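Local coordinates for cobalamin biosynthesis protein CobN (Mycobacterium tuberculosis, PDB 7C6O), which serves as the large catalytic subunit of cobaltochelatase, the enzyme that inserts cobalt into the corrin ring during cobalamin biosynthesis, at residues L883-T888 with V936-S941; Y1003-L1008 with Y1074-G1079; G1080-V1085 with A1155-M1160. All blocks are in the same frame, centred on the assembly; numbering follows the deposited sequence.

Overall arrangement
Helix 1072-1089 ties the three contacts together. Interaction 1 joins two neighbouring strands of a mixed sheet, and Tyr-1077 from interaction 2 lies against it: its CG is 3.4 Å from Trp-886 NE1. The centres of interactions 1 and 2 are about 12 Å apart. Interactions 2 and 3 use consecutive parts of the helix, with centres about 11 Å apart, and meet where Leu-1007 CD1 comes 3.5 Å from Gly-1080 CA. Interactions 1 and 3, about 17 Å apart between centres, touch through Met-1081 CE, 4.0 Å from Leu-883 N. The bound sodium ion is held at Asp-125 and Ser-127, which belong to none of these contacts.

Interaction 1. Residues L883-T888 with V936-S941; sequences LSVWGT and VTVRIS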
loop_
_atom_site.group_PDB
_atom_site.type_symbol
_atom_site.label_atom_id
_atom_site.label_comp_id
_atom_site.label_asym_id
_atom_site.label_seq_id
_atom_site.Cartn_x
_atom_site.Cartn_y
_atom_site.Cartn_z
ATOM N N LEU A 883 -17.169 -10.389 -0.089
ATOM C CA LEU A 883 -15.805 -10.356 0.426
ATOM C C LEU A 883 -15.238 -8.950 0.310
ATOM O O LEU A 883 -15.319 -8.328 -0.754
ATOM C CB LEU A 883 -14.908 -11.344 -0.325
ATOM C CG LEU A 883 -13.458 -11.446 0.160
ATOM C CD1 LEU A 883 -13.398 -12.099 1.539
ATOM C CD2 LEU A 883 -12.596 -12.211 -0.842
ATOM N N SER A 884 -14.658 -8.457 1.403
ATOM C CA SER A 884 -13.952 -7.185 1.397
ATOM C C SER A 884 -12.469 -7.438 1.161
ATOM O O SER A 884 -11.867 -8.295 1.814
ATOM C CB SER A 884 -14.169 -6.438 2.713
ATOM O OG SER A 884 -15.527 -6.065 2.865
ATOM N N VAL A 885 -11.882 -6.693 0.224
ATOM C CA VAL A 885 -10.536 -6.962 -0.271
ATOM C C VAL A 885 -9.724 -5.677 -0.201
ATOM O O VAL A 885 -10.119 -4.661 -0.787
ATOM C CB VAL A 885 -10.559 -7.511 -1.707
ATOM C CG1 VAL A 885 -9.152 -7.640 -2.251
ATOM C CG2 VAL A 885 -11.280 -8.855 -1.751
ATOM N N TRP A 886 -8.584 -5.727 0.487
ATOM C CA TRP A 886 -7.734 -4.565 0.701
ATOM C C TRP A 886 -6.402 -4.722 -0.022
ATOM O O TRP A 886 -5.886 -5.832 -0.182
ATOM C CB TRP A 886 -7.461 -4.344 2.191
ATOM C CG TRP A 886 -8.670 -4.012 3.003
ATOM C CD1 TRP A 886 -9.845 -3.482 2.555
ATOM C CD2 TRP A 886 -8.822 -4.192 4.416
ATOM N NE1 TRP A 886 -10.720 -3.319 3.603
ATOM C CE2 TRP A 886 -10.115 -3.747 4.757
ATOM C CE3 TRP A 886 -7.992 -4.689 5.425
ATOM C CZ2 TRP A 886 -10.596 -3.783 6.065
ATOM C CZ3 TRP A 886 -8.471 -4.723 6.723
ATOM C CH2 TRP A 886 -9.760 -4.271 7.032
ATOM N N GLY A 887 -5.831 -3.586 -0.426
ATOM C CA GLY A 887 -4.535 -3.619 -1.083
ATOM C C GLY A 887 -3.419 -4.059 -0.155
ATOM O O GLY A 887 -2.520 -4.805 -0.559
ATOM N N THR A 888 -3.459 -3.608 1.103
ATOM C CA THR A 888 -2.422 -4.000 2.051
ATOM C C THR A 888 -2.427 -5.507 2.278
ATOM O O THR A 888 -1.364 -6.107 2.474
ATOM C CB THR A 888 -2.592 -3.229 3.368
ATOM O OG1 THR A 888 -1.403 -3.357 4.158
ATOM C CG2 THR A 888 -3.786 -3.739 4.172
ATOM N N VAL A 936 -19.907 -14.171 -6.244
ATOM C CA VAL A 936 -19.076 -13.358 -5.363
ATOM C C VAL A 936 -19.346 -11.887 -5.642
ATOM O O VAL A 936 -19.294 -11.449 -6.796
ATOM C CB VAL A 936 -17.573 -13.659 -5.530
ATOM C CG1 VAL A 936 -16.756 -12.797 -4.572
ATOM C CG2 VAL A 936 -17.280 -15.130 -5.298
ATOM N N THR A 937 -19.638 -11.129 -4.589
ATOM C CA THR A 937 -19.647 -9.673 -4.632
ATOM C C THR A 937 -18.424 -9.174 -3.879
ATOM O O THR A 937 -18.188 -9.580 -2.737
ATOM C CB THR A 937 -20.927 -9.098 -4.017
ATOM O OG1 THR A 937 -22.048 -9.438 -4.842
ATOM C CG2 THR A 937 -20.833 -7.585 -3.905
ATOM N N VAL A 938 -17.644 -8.313 -4.524
ATOM C CA VAL A 938 -16.356 -7.867 -4.001
ATOM C C VAL A 938 -16.447 -6.385 -3.682
ATOM O O VAL A 938 -16.780 -5.574 -4.555
ATOM C CB VAL A 938 -15.216 -8.132 -4.996
ATOM C CG1 VAL A 938 -13.899 -7.601 -4.445
ATOM C CG2 VAL A 938 -15.112 -9.616 -5.306
ATOM N N ARG A 939 -16.139 -6.029 -2.438
ATOM C CA ARG A 939 -15.898 -4.641 -2.062
ATOM C C ARG A 939 -14.390 -4.430 -1.997
ATOM O O ARG A 939 -13.720 -4.957 -1.104
ATOM C CB ARG A 939 -16.561 -4.301 -0.727
ATOM C CG ARG A 939 -16.159 -2.938 -0.171
ATOM C CD ARG A 939 -16.407 -1.800 -1.167
ATOM N NE ARG A 939 -15.964 -0.517 -0.623
ATOM C CZ ARG A 939 -16.678 0.221 0.223
ATOM N NH1 ARG A 939 -17.880 -0.187 0.609
ATOM N NH2 ARG A 939 -16.195 1.372 0.677
ATOM N N ILE A 940 -13.856 -3.677 -2.955
ATOM C CA ILE A 940 -12.448 -3.301 -2.943
ATOM C C ILE A 940 -12.320 -1.966 -2.228
ATOM O O ILE A 940 -13.261 -1.168 -2.182
ATOM C CB ILE A 940 -11.858 -3.228 -4.369
ATOM C CG1 ILE A 940 -12.595 -2.180 -5.207
ATOM C CG2 ILE A 940 -11.894 -4.600 -5.047
ATOM C CD1 ILE A 940 -12.016 -1.985 -6.600
ATOM N N SER A 941 -11.150 -1.723 -1.650
ATOM C CA SER A 941 -10.888 -0.419 -1.070
ATOM C C SER A 941 -10.451 0.553 -2.162
ATOM O O SER A 941 -10.200 0.173 -3.309
ATOM C CB SER A 941 -9.819 -0.520 0.018
ATOM O OG SER A 941 -8.581 -0.942 -0.525
#
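Val-885 and Val-938 meet on one face of a parallel strand pair, where Val-885 CG2 lies 4.0 Å from Val-938 CG1 and the two side chains cross obliquely. In Val-938, CG1 stands anti to the backbone N (chi1 178°), which turns this branch to its neighbour. Leu-883 and Ile-940 share that face, and helix 896-905 packs on Leu-883 and Val-885. Ser-884 and Arg-939 occupy the reverse face, with Ser-884 OG 4.1 Å from Arg-939 CB. The arginine chain then bends at chi2 (55°) and carries its guanidinium away from the serine to a cation-pi contact with Tyr-1026, while NE makes a weak hydrogen bond to Ile-940 O.

The register is fixed by four backbone bonds that alternate in direction: Leu-883 N to Thr-937 O, Arg-939 N to Leu-883 O, Val-885 N to Arg-939 O, and Ser-941 N to Val-885 O. The shortest, Val-885 N to Arg-939 O, measures 2.9 Å. Strands 880-885 and 935-940 are thus adjacent and parallel, joined by a long beta-alpha-beta type crossover of which helix 896-905 is one part. Both strands run into helices at the same end of the pair, with Trp-886 and Ser-941 as N-cap residues. There Trp-886 CD1 lies 3.9 Å from Ser-941 CB, at a slant to the indole, while Ser-941 OG caps Phe-944 N. The indole also meets Tyr-1074 and Tyr-1077 edge-to-face.

The chemistry divides cleanly: backbone amides and carbonyls hold the strands together, whereas the buried side chains touch each other lightly and serve mostly to pack helices onto an apolar face and a more polar one.

Interaction 2. Residues Y1003-L1008 with Y1074-G1079; sequences YGAGLL and YFQYHG
Gln-1076 reaches from helix 1072-1089 to the beginning of helix 1007-1013, a helix N-terminus packed on another helix's flank, with Gly-1006 as N-cap. Its side chain is the main bump and fills the hollow lined by Ala-1005, Leu-1007 and Leu-1008. With CG beside the backbone N, opposite the carbonyl carbon (chi1 -75°), and the chain extended beyond it, the glutamine runs over Leu-1008, whose CB rests 3.3 Å from Gln-1076 NE2. Gln-1076 CG faces Leu-1007 CB at 4.1 Å and lies 4.0 Å above the Phe-1075 ring. A smaller bump, Ala-1005 CB, sits over one face of the Tyr-1077 ring, 4.2 Å from the centroid and 15° off the normal, a CH-pi contact. Leu-1007 CD1 settles 3.7 Å from Gln-1076 O. At the far flank, Leu-1007 O meets the Phe-1075 ring edge and Leu-1008 CD1 packs against Phe-1075 CZ.

Buried here, Gln-1076 OE1 takes a hydrogen bond from Leu-1008 N and one from a water that also accepts from Gly-1006 N. Gln-1076 NE2 has a weak bond to Asp-1072 OD2, which may help orient the amide. Leu-1008 N stands 2.9 Å from Gln-1076 OE1, 70° out of the carbonyl plane.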
loop_
_atom_site.group_PDB
_atom_site.type_symbol
_atom_site.label_atom_id
_atom_site.label_comp_id
_atom_site.label_asym_id
_atom_site.label_seq_id
_atom_site.Cartn_x
_atom_site.Cartn_y
_atom_site.Cartn_z
ATOM N N TYR A 1003 -11.516 7.861 -0.994
ATOM C CA TYR A 1003 -11.131 6.698 -0.209
ATOM C C TYR A 1003 -12.073 6.540 0.975
ATOM O O TYR A 1003 -12.824 7.451 1.328
ATOM C CB TYR A 1003 -9.679 6.830 0.274
ATOM C CG TYR A 1003 -8.741 7.033 -0.881
ATOM C CD1 TYR A 1003 -8.228 5.945 -1.567
ATOM C CD2 TYR A 1003 -8.415 8.310 -1.328
ATOM C CE1 TYR A 1003 -7.400 6.114 -2.644
ATOM C CE2 TYR A 1003 -7.582 8.490 -2.416
ATOM C CZ TYR A 1003 -7.078 7.384 -3.069
ATOM O OH TYR A 1003 -6.248 7.537 -4.150
ATOM N N GLY A 1004 -12.028 5.360 1.587
ATOM C CA GLY A 1004 -12.728 5.100 2.828
ATOM C C GLY A 1004 -14.093 4.463 2.629
ATOM O O GLY A 1004 -14.621 4.352 1.520
ATOM N N ALA A 1005 -14.674 4.039 3.757
ATOM C CA ALA A 1005 -15.995 3.428 3.783
ATOM C C ALA A 1005 -17.027 4.256 4.536
ATOM O O ALA A 1005 -18.216 3.925 4.486
ATOM C CB ALA A 1005 -15.922 2.022 4.396
ATOM N N GLY A 1006 -16.604 5.309 5.239
ATOM C CA GLY A 1006 -17.506 6.290 5.800
ATOM C C GLY A 1006 -18.048 5.979 7.179
ATOM O O GLY A 1006 -18.500 6.899 7.870
ATOM N N LEU A 1007 -18.010 4.717 7.610
ATOM C CA LEU A 1007 -18.697 4.352 8.846
ATOM C C LEU A 1007 -17.919 4.747 10.095
ATOM O O LEU A 1007 -18.528 4.953 11.151
ATOM C CB LEU A 1007 -19.001 2.855 8.851
ATOM C CG LEU A 1007 -20.119 2.472 7.877
ATOM C CD1 LEU A 1007 -20.402 0.990 7.940
ATOM C CD2 LEU A 1007 -21.384 3.266 8.169
ATOM N N LEU A 1008 -16.590 4.856 10.013
ATOM C CA LEU A 1008 -15.849 5.410 11.142
ATOM C C LEU A 1008 -16.261 6.852 11.399
ATOM O O LEU A 1008 -16.488 7.248 12.550
ATOM C CB LEU A 1008 -14.343 5.322 10.896
ATOM C CG LEU A 1008 -13.455 5.924 11.988
ATOM C CD1 LEU A 1008 -13.703 5.241 13.325
ATOM C CD2 LEU A 1008 -11.986 5.832 11.603
ATOM N N TYR A 1074 -11.895 -3.027 9.999
ATOM C CA TYR A 1074 -12.638 -4.282 9.967
ATOM C C TYR A 1074 -14.131 -4.040 10.154
ATOM O O TYR A 1074 -14.945 -4.502 9.346
ATOM C CB TYR A 1074 -12.087 -5.256 11.013
ATOM C CG TYR A 1074 -10.710 -5.756 10.644
ATOM C CD1 TYR A 1074 -10.548 -6.812 9.756
ATOM C CD2 TYR A 1074 -9.570 -5.150 11.156
ATOM C CE1 TYR A 1074 -9.289 -7.259 9.399
ATOM C CE2 TYR A 1074 -8.307 -5.592 10.807
ATOM C CZ TYR A 1074 -8.173 -6.644 9.927
ATOM O OH TYR A 1074 -6.918 -7.086 9.579
ATOM N N PHE A 1075 -14.521 -3.294 11.191
ATOM C CA PHE A 1075 -15.952 -3.074 11.375
ATOM C C PHE A 1075 -16.524 -2.204 10.261
ATOM O O PHE A 1075 -17.691 -2.369 9.893
ATOM C CB PHE A 1075 -16.247 -2.497 12.772
ATOM C CG PHE A 1075 -16.200 -0.985 12.866
ATOM C CD1 PHE A 1075 -17.291 -0.208 12.491
ATOM C CD2 PHE A 1075 -15.086 -0.349 13.391
ATOM C CE1 PHE A 1075 -17.251 1.176 12.594
ATOM C CE2 PHE A 1075 -15.040 1.034 13.503
ATOM C CZ PHE A 1075 -16.125 1.798 13.101
ATOM N N GLN A 1076 -15.720 -1.304 9.692
ATOM C CA GLN A 1076 -16.213 -0.462 8.604
ATOM C C GLN A 1076 -16.574 -1.294 7.380
ATOM O O GLN A 1076 -17.673 -1.164 6.827
ATOM C CB GLN A 1076 -15.169 0.586 8.230
ATOM C CG GLN A 1076 -15.041 1.732 9.204
ATOM C CD GLN A 1076 -14.392 2.937 8.559
ATOM O OE1 GLN A 1076 -15.047 3.700 7.851
ATOM N NE2 GLN A 1076 -13.095 3.107 8.789
ATOM N N TYR A 1077 -15.654 -2.151 6.938
ATOM C CA TYR A 1077 -15.873 -2.940 5.729
ATOM C C TYR A 1077 -16.703 -4.186 6.017
ATOM O O TYR A 1077 -17.742 -4.415 5.385
ATOM C CB TYR A 1077 -14.529 -3.325 5.106
ATOM C CG TYR A 1077 -13.864 -2.196 4.358
ATOM C CD1 TYR A 1077 -13.095 -1.251 5.028
ATOM C CD2 TYR A 1077 -14.005 -2.072 2.982
ATOM C CE1 TYR A 1077 -12.486 -0.214 4.348
ATOM C CE2 TYR A 1077 -13.400 -1.039 2.295
ATOM C CZ TYR A 1077 -12.642 -0.116 2.982
ATOM O OH TYR A 1077 -12.036 0.910 2.301
ATOM N N HIS A 1078 -16.249 -5.007 6.963
ATOM C CA HIS A 1078 -16.935 -6.260 7.262
ATOM C C HIS A 1078 -18.280 -5.998 7.926
ATOM O O HIS A 1078 -19.324 -6.459 7.453
ATOM C CB HIS A 1078 -16.047 -7.130 8.153
ATOM C CG HIS A 1078 -16.503 -8.548 8.275
ATOM N ND1 HIS A 1078 -16.237 -9.318 9.387
ATOM C CD2 HIS A 1078 -17.179 -9.348 7.415
ATOM C CE1 HIS A 1078 -16.740 -10.527 9.213
ATOM N NE2 HIS A 1078 -17.314 -10.572 8.024
ATOM N N GLY A 1079 -18.272 -5.253 9.032
ATOM C CA GLY A 1079 -19.525 -4.913 9.684
ATOM C C GLY A 1079 -20.426 -4.069 8.803
ATOM O O GLY A 1079 -21.648 -4.225 8.821
HETATM O O HOH W 1 -13.448 1.591 -0.138
HETATM O O HOH W 2 -13.983 5.650 6.237
#

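Interaction 3. Residues G1080-V1085 with A1155-M1160; sequences GMVATV and ATAGVM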
loop_
_atom_site.group_PDB
_atom_site.type_symbol
_atom_site.label_atom_id
_atom_site.label_comp_id
_atom_site.label_asym_id
_atom_site.label_seq_id
_atom_site.Cartn_x
_atom_site.Cartn_y
_atom_site.Cartn_z
ATOM N N GLY A 1080 -19.834 -3.170 8.016
ATOM C CA GLY A 1080 -20.629 -2.367 7.100
ATOM C C GLY A 1080 -21.359 -3.204 6.068
ATOM O O GLY A 1080 -22.520 -2.936 5.746
ATOM N N MET A 1081 -20.690 -4.229 5.535
ATOM C CA MET A 1081 -21.365 -5.131 4.607
ATOM C C MET A 1081 -22.510 -5.866 5.294
ATOM O O MET A 1081 -23.609 -5.970 4.738
ATOM C CB MET A 1081 -20.367 -6.122 4.011
ATOM C CG MET A 1081 -21.002 -7.146 3.081
ATOM S SD MET A 1081 -19.796 -8.203 2.254
ATOM C CE MET A 1081 -19.119 -7.072 1.038
ATOM N N VAL A 1082 -22.275 -6.370 6.509
ATOM C CA VAL A 1082 -23.327 -7.064 7.251
ATOM C C VAL A 1082 -24.532 -6.152 7.447
ATOM O O VAL A 1082 -25.679 -6.549 7.209
ATOM C CB VAL A 1082 -22.787 -7.573 8.600
ATOM C CG1 VAL A 1082 -23.919 -8.133 9.446
ATOM C CG2 VAL A 1082 -21.705 -8.622 8.380
ATOM N N ALA A 1083 -24.289 -4.914 7.882
ATOM C CA ALA A 1083 -25.391 -4.005 8.182
ATOM C C ALA A 1083 -26.155 -3.619 6.922
ATOM O O ALA A 1083 -27.384 -3.485 6.951
ATOM C CB ALA A 1083 -24.864 -2.756 8.890
ATOM N N THR A 1084 -25.446 -3.439 5.809
ATOM C CA THR A 1084 -26.106 -3.037 4.570
ATOM C C THR A 1084 -26.995 -4.153 4.033
ATOM O O THR A 1084 -28.121 -3.899 3.590
ATOM C CB THR A 1084 -25.058 -2.618 3.540
ATOM O OG1 THR A 1084 -24.298 -1.522 4.062
ATOM C CG2 THR A 1084 -25.721 -2.187 2.235
ATOM N N VAL A 1085 -26.514 -5.398 4.083
ATOM C CA VAL A 1085 -27.347 -6.533 3.692
ATOM C C VAL A 1085 -28.561 -6.641 4.607
ATOM O O VAL A 1085 -29.683 -6.892 4.148
ATOM C CB VAL A 1085 -26.520 -7.833 3.693
ATOM C CG1 VAL A 1085 -27.408 -9.040 3.401
ATOM C CG2 VAL A 1085 -25.384 -7.745 2.681
ATOM N N ALA A 1155 -22.422 -2.096 16.698
ATOM C CA ALA A 1155 -23.426 -1.276 16.030
ATOM C C ALA A 1155 -23.770 -1.832 14.653
ATOM O O ALA A 1155 -24.931 -1.791 14.231
ATOM C CB ALA A 1155 -22.933 0.168 15.915
ATOM N N THR A 1156 -22.776 -2.362 13.940
ATOM C CA THR A 1156 -23.017 -2.857 12.591
ATOM C C THR A 1156 -23.447 -4.319 12.563
ATOM O O THR A 1156 -24.337 -4.681 11.786
ATOM C CB THR A 1156 -21.767 -2.671 11.723
ATOM O OG1 THR A 1156 -20.624 -3.246 12.378
ATOM C CG2 THR A 1156 -21.517 -1.187 11.450
ATOM N N ALA A 1157 -22.849 -5.172 13.402
ATOM C CA ALA A 1157 -23.075 -6.607 13.298
ATOM C C ALA A 1157 -23.527 -7.283 14.588
ATOM O O ALA A 1157 -23.791 -8.490 14.566
ATOM C CB ALA A 1157 -21.808 -7.304 12.782
ATOM N N GLY A 1158 -23.621 -6.559 15.701
ATOM C CA GLY A 1158 -24.132 -7.139 16.932
ATOM C C GLY A 1158 -23.216 -8.141 17.604
ATOM O O GLY A 1158 -23.701 -9.091 18.228
ATOM N N VAL A 1159 -21.898 -7.935 17.524
ATOM C CA VAL A 1159 -20.945 -8.935 18.004
ATOM C C VAL A 1159 -20.831 -8.983 19.524
ATOM O O VAL A 1159 -20.295 -9.960 20.061
ATOM C CB VAL A 1159 -19.550 -8.683 17.408
ATOM C CG1 VAL A 1159 -19.629 -8.588 15.896
ATOM C CG2 VAL A 1159 -18.936 -7.416 17.993
ATOM N N MET A 1160 -21.294 -7.957 20.236
ATOM C CA MET A 1160 -21.121 -7.895 21.683
ATOM C C MET A 1160 -22.306 -8.526 22.401
ATOM O O MET A 1160 -23.450 -8.430 21.948
ATOM C CB MET A 1160 -20.955 -6.447 22.151
ATOM C CG MET A 1160 -19.632 -5.799 21.771
ATOM S SD MET A 1160 -18.240 -6.375 22.766
ATOM C CE MET A 1160 -18.514 -5.478 24.293
#
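Val-1082 lays its CG1 branch against Ala-1157 CB, 4.0 Å away, at the C-terminal end of helix 1136-1157. A chi1 of 173° sets CG1 beside the carbonyl carbon, opposite N, and this methyl reaches the other helix, where it also approaches Thr-1156 O. One residue on, Ala-1083 CB presses on the same carbonyl, 3.5 Å from Thr-1156 O. The 5.1 Å between the CA atoms of Ala-1083 and Thr-1156 is consistent with the small alanine side chain. Toward the start of the segment, Gly-1080 N lies 4.2 Å from Thr-1156 CB.

The contact therefore joins the side of helix 1072-1089 to the last turn of helix 1136-1157, which ends as Gly-1158 leaves helical geometry with positive phi (71°). Helix 1111-1123 adds Leu-1111 against Ala-1157.

No hydrogen bond crosses between the segments; Thr-1156 and Gly-1080 O find polar partners elsewhere. Thr-1156 OG1 bonds to Gly-1152 O within its own helix, and Thr-1156 O accepts a hydrogen bond from Arg-1086 NH1. Gly-1080 O is gripped by both Thr-1084 N and OG1, from opposite faces of its plane. Cohesion between 1080-1085 and 1155-1160 thus rests on van der Waals contact of small groups, with Arg-1086 supplying a polar tie just beyond.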